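Putative PLP-dependent aminotransferase (PDB 3JU7) probably binds pyridoxal phosphate and may act as an aminotransferase, as do many members of the DegT/DnrJ/EryC1 family. Local coordinates at residues 73-78 against 155-160; 80-85 against 128-133. All coordinates share one frame; numbering follows the deposited sequence.

Interaction 1: residues 73-78 against 155-160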
# COMPACT_ATOMS: atom_id res chain seq x y z
N LYS A 73 12.36 10.75 -7.33
CA LYS A 73 13.64 10.86 -8.00
C LYS A 73 13.52 11.18 -9.49
O LYS A 73 14.48 11.59 -10.10
CB LYS A 73 14.40 9.55 -7.80
CG LYS A 73 14.98 9.44 -6.39
CD LYS A 73 15.90 8.28 -6.19
CE LYS A 73 17.15 8.29 -7.08
NZ LYS A 73 18.27 9.11 -6.61
N LYS A 74 12.36 10.99 -10.10
CA LYS A 74 12.28 11.23 -11.53
C LYS A 74 12.60 12.69 -11.92
O LYS A 74 12.25 13.64 -11.25
CB LYS A 74 10.90 10.83 -12.08
CG LYS A 74 9.77 11.66 -11.52
CD LYS A 74 8.36 11.23 -11.95
CE LYS A 74 7.37 12.33 -11.56
NZ LYS A 74 6.07 12.10 -12.15
N ARG A 75 13.25 12.86 -13.07
CA ARG A 75 13.49 14.19 -13.59
C ARG A 75 12.18 14.72 -14.10
O ARG A 75 11.46 14.05 -14.86
CB ARG A 75 14.56 14.17 -14.67
CG ARG A 75 15.83 13.55 -14.17
CD ARG A 75 16.99 13.84 -15.00
NE ARG A 75 16.77 13.46 -16.38
CZ ARG A 75 17.71 13.52 -17.32
NH1 ARG A 75 18.93 13.96 -17.02
NH2 ARG A 75 17.43 13.13 -18.57
N LYS A 76 11.87 15.93 -13.68
CA LYS A 76 10.53 16.47 -13.83
C LYS A 76 10.15 16.74 -15.28
O LYS A 76 8.99 16.76 -15.61
CB LYS A 76 10.35 17.72 -12.93
CG LYS A 76 10.19 17.38 -11.41
N LYS A 77 11.11 16.89 -16.17
CA LYS A 77 10.75 17.12 -17.55
C LYS A 77 10.73 15.81 -18.38
O LYS A 77 10.29 15.84 -19.52
CB LYS A 77 11.68 18.18 -18.16
CG LYS A 77 11.45 19.60 -17.59
N GLY A 78 11.16 14.69 -17.81
CA GLY A 78 11.28 13.44 -18.55
C GLY A 78 9.96 12.70 -18.74
O GLY A 78 9.00 12.90 -17.99
N GLY A 155 23.75 13.04 -13.08
CA GLY A 155 22.39 13.57 -13.02
C GLY A 155 21.28 12.72 -13.62
O GLY A 155 20.16 13.20 -13.78
N VAL A 156 21.57 11.45 -13.95
CA VAL A 156 20.49 10.53 -14.35
C VAL A 156 20.07 9.64 -13.15
O VAL A 156 20.86 8.79 -12.69
CB VAL A 156 20.90 9.65 -15.54
CG1 VAL A 156 19.86 8.60 -15.80
CG2 VAL A 156 21.12 10.50 -16.79
N PRO A 157 18.84 9.83 -12.65
CA PRO A 157 18.37 9.10 -11.48
C PRO A 157 18.14 7.61 -11.72
O PRO A 157 17.56 7.22 -12.72
CB PRO A 157 17.02 9.79 -11.12
CG PRO A 157 16.62 10.51 -12.28
CD PRO A 157 17.84 10.81 -13.11
N VAL A 158 18.56 6.79 -10.75
CA VAL A 158 18.41 5.34 -10.81
C VAL A 158 17.75 4.82 -9.55
O VAL A 158 18.13 5.17 -8.43
CB VAL A 158 19.76 4.67 -10.90
CG1 VAL A 158 19.58 3.16 -10.88
CG2 VAL A 158 20.57 5.23 -12.10
N VAL A 159 16.71 4.02 -9.75
CA VAL A 159 16.04 3.33 -8.68
C VAL A 159 16.11 1.88 -9.10
O VAL A 159 15.56 1.47 -10.17
CB VAL A 159 14.57 3.77 -8.50
CG1 VAL A 159 13.85 2.77 -7.61
CG2 VAL A 159 14.46 5.21 -7.93
N VAL A 160 16.77 1.10 -8.26
CA VAL A 160 17.03 -0.32 -8.55
C VAL A 160 15.96 -1.20 -7.93
O VAL A 160 15.76 -1.15 -6.70
CB VAL A 160 18.40 -0.75 -8.00
CG1 VAL A 160 18.60 -2.27 -8.15
CG2 VAL A 160 19.52 0.07 -8.66
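Two bent side chains, those of Lys73 and Arg75, reach the strip around Pro157. The Lys73 chain runs straight through CG and then folds at its outer torsions. CD lies 3.8 Å from Val159 CG2, and the two side chains meet at a slant. The turn at chi3 (61°) brings CE to 3.5 Å from Val158 O. The next one, chi4 (83°), directs NZ to a salt bridge with Glu152.

In Arg75, chi1 (-56°) sets CG anti to the carbonyl carbon and so puts it at the proline ring. Its aliphatic part crosses that ring at about a right angle. Arg75 CG is 3.6 Å from Pro157 CD. One bond farther on, Arg75 CD comes within 3.5 Å of Gly155 O. The guanidinium passes on obliquely, with NH1 4.1 Å from Val156 CG2. NH2 is hydrogen-bonded to Val130 O, which helps to fix the end of this chain.

Pro157 CG touches both Arg75 CG and Lys73 O, the latter at 3.2 Å. The contact works by packing, with the polar ends of both long chains engaged elsewhere.

The two backbones do not pair with each other. Helix 62-73 ends at Lys73. A type I beta turn follows, closed by Gly78 N bonding to Arg75 O at 3.0 Å. On the other side, Gly155 has positive phi and is the C-prime residue of a Schellman motif that ends helix 146-153.

The contact therefore joins two helix-to-strand connections at one end of an alpha/beta domain. Such connections, with helices leading into the strands of a central sheet, are characteristic of the large domain of fold type I pyridoxal phosphate enzymes.

Interaction 2: residues 80-85 against 128-133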
# COMPACT_ATOMS: atom_id res chain seq x y z
N TYR A 80 10.09 9.11 -19.98
CA TYR A 80 10.30 7.66 -20.00
C TYR A 80 11.05 7.12 -18.76
O TYR A 80 11.95 7.79 -18.21
CB TYR A 80 11.13 7.30 -21.22
CG TYR A 80 10.51 7.67 -22.54
CD1 TYR A 80 9.35 7.05 -22.97
CD2 TYR A 80 11.09 8.61 -23.37
CE1 TYR A 80 8.79 7.35 -24.18
CE2 TYR A 80 10.51 8.94 -24.57
CZ TYR A 80 9.36 8.29 -24.98
OH TYR A 80 8.76 8.57 -26.18
N ALA A 81 10.68 5.91 -18.37
CA ALA A 81 11.45 5.13 -17.38
C ALA A 81 12.15 4.01 -18.16
O ALA A 81 11.46 3.13 -18.70
CB ALA A 81 10.52 4.54 -16.31
N LEU A 82 13.47 4.07 -18.29
CA LEU A 82 14.22 3.05 -19.05
C LEU A 82 14.42 1.84 -18.12
O LEU A 82 14.96 1.97 -17.01
CB LEU A 82 15.56 3.58 -19.54
CG LEU A 82 15.57 4.45 -20.78
CD1 LEU A 82 14.44 5.51 -20.77
CD2 LEU A 82 16.96 5.07 -20.91
N MSE A 83 13.92 0.68 -18.54
CA MSE A 83 13.98 -0.52 -17.72
C MSE A 83 13.98 -1.75 -18.62
O MSE A 83 13.64 -1.68 -19.78
CB MSE A 83 12.76 -0.60 -16.79
CG MSE A 83 11.44 -0.60 -17.55
SE MSE A 83 9.84 -0.70 -16.46
CE MSE A 83 10.02 0.94 -15.46
N PRO A 84 14.33 -2.89 -18.07
CA PRO A 84 14.18 -4.12 -18.84
C PRO A 84 12.72 -4.51 -19.01
O PRO A 84 11.88 -4.11 -18.19
CB PRO A 84 14.89 -5.14 -17.98
CG PRO A 84 14.70 -4.61 -16.57
CD PRO A 84 14.94 -3.14 -16.75
N SER A 85 12.41 -5.24 -20.09
CA SER A 85 11.13 -5.92 -20.26
C SER A 85 11.12 -7.17 -19.38
O SER A 85 10.10 -7.56 -18.79
CB SER A 85 10.92 -6.31 -21.72
OG SER A 85 9.78 -7.13 -21.89
N GLU A 128 16.94 14.68 -22.46
CA GLU A 128 15.94 15.18 -21.48
C GLU A 128 14.64 14.36 -21.40
O GLU A 128 13.92 14.45 -20.41
CB GLU A 128 15.60 16.67 -21.72
CG GLU A 128 14.69 16.97 -22.96
CD GLU A 128 15.38 16.78 -24.31
OE1 GLU A 128 16.63 16.86 -24.37
OE2 GLU A 128 14.66 16.56 -25.31
N GLU A 129 14.35 13.55 -22.40
CA GLU A 129 13.16 12.71 -22.31
C GLU A 129 13.33 11.56 -21.30
O GLU A 129 12.34 10.98 -20.84
CB GLU A 129 12.74 12.20 -23.68
CG GLU A 129 12.10 13.28 -24.55
CD GLU A 129 11.51 12.71 -25.85
OE1 GLU A 129 12.26 12.05 -26.61
OE2 GLU A 129 10.31 12.93 -26.12
N VAL A 130 14.57 11.26 -20.91
CA VAL A 130 14.76 10.25 -19.88
C VAL A 130 14.36 10.85 -18.54
O VAL A 130 14.88 11.89 -18.14
CB VAL A 130 16.19 9.75 -19.84
CG1 VAL A 130 16.31 8.70 -18.80
CG2 VAL A 130 16.57 9.20 -21.21
N ALA A 131 13.38 10.24 -17.87
CA ALA A 131 12.98 10.71 -16.56
C ALA A 131 13.70 9.94 -15.48
O ALA A 131 13.98 10.48 -14.41
CB ALA A 131 11.48 10.58 -16.36
N ILE A 132 13.96 8.66 -15.76
CA ILE A 132 14.54 7.75 -14.76
C ILE A 132 14.99 6.44 -15.40
O ILE A 132 14.52 6.04 -16.47
CB ILE A 132 13.52 7.49 -13.61
CG1 ILE A 132 14.22 6.97 -12.35
CG2 ILE A 132 12.33 6.67 -14.10
CD1 ILE A 132 13.40 7.18 -11.09
N VAL A 133 15.93 5.78 -14.74
CA VAL A 133 16.40 4.48 -15.12
C VAL A 133 16.11 3.52 -13.96
O VAL A 133 16.44 3.82 -12.81
CB VAL A 133 17.93 4.51 -15.43
CG1 VAL A 133 18.46 3.11 -15.59
CG2 VAL A 133 18.22 5.39 -16.69
O HOH W 1 10.61 10.30 -27.92
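Tyr80, Ala81 and Leu82 pair with Val130, Ile132 and Val133 in a parallel beta sheet, with a beta bulge at Ala131. The two strands are neighbours in the central sheet of the alpha/beta domain. Their axes diverge by 33°.

Backbone hydrogen bonds carry the pairing. Tyr80 N donates to Glu129 O at 3.0 Å. Tyr80 O then takes two donors, both in its carbonyl plane: Ala131 N at 2.9 Å and Ile132 N at 3.3 Å. This double grip marks the bulge, where Ala131 is the extra residue and the register moves by one. Regular pairing resumes with Leu82 N to Ile132 O at 2.9 Å. Weaker CA-H...O contacts join Ala81 CA to Ile132 O and Val133 CA to Leu82 O.

Apolar contacts lie on both faces of the sheet. On one, Ala81 CB meets Ile132 CG2 at 3.6 Å. The Ile132 chi1 of -160° turns CG2 to the alanine while CG1 and CD1 lead away. Helix 90-97 packs on this face through Ala95. On the other, the Leu82 and Val130 side chains cross at about a right angle, and Leu82 CD2 lies 4.2 Å from Val130 CG2. Val133 borders Leu82 there, and helix 116-126 covers both through Leu119.

Ring contacts gather at the start of the strands. Tyr80 CD2 and CE2 lie against Glu129 CB. The two side chains run side by side in the same direction, with ring and carboxylate planes 76° apart. Tyr103 meets the tyrosine edge-to-face.

The polar link is a water bridge. The water lies in the plane of the Tyr80 ring, 3.1 Å from Tyr80 OH, and donates to Glu129 OE1 at 2.7 Å.

How the interactions relate
The centres of the two interactions are 8 Å apart, and they touch directly. Along the chain the order is 73-78, 80-85, 128-133, 155-160, so both segments of interaction 2 fall between those of interaction 1. Arg75 joins them: its N is 2.8 Å from Ala131 O, a probable hydrogen bond at the bulge residue. Backbone bonds between Val133 and both Pro157 and Val159 probably continue the parallel sheet of 101-105, 80-84 and 130-133 into 159-161, consistent with the fold type I domain. Interaction 2 is strand pairing inside the sheet; interaction 1 packs the loops that lead into its strands. Both lie away from the predicted cofactor lysine.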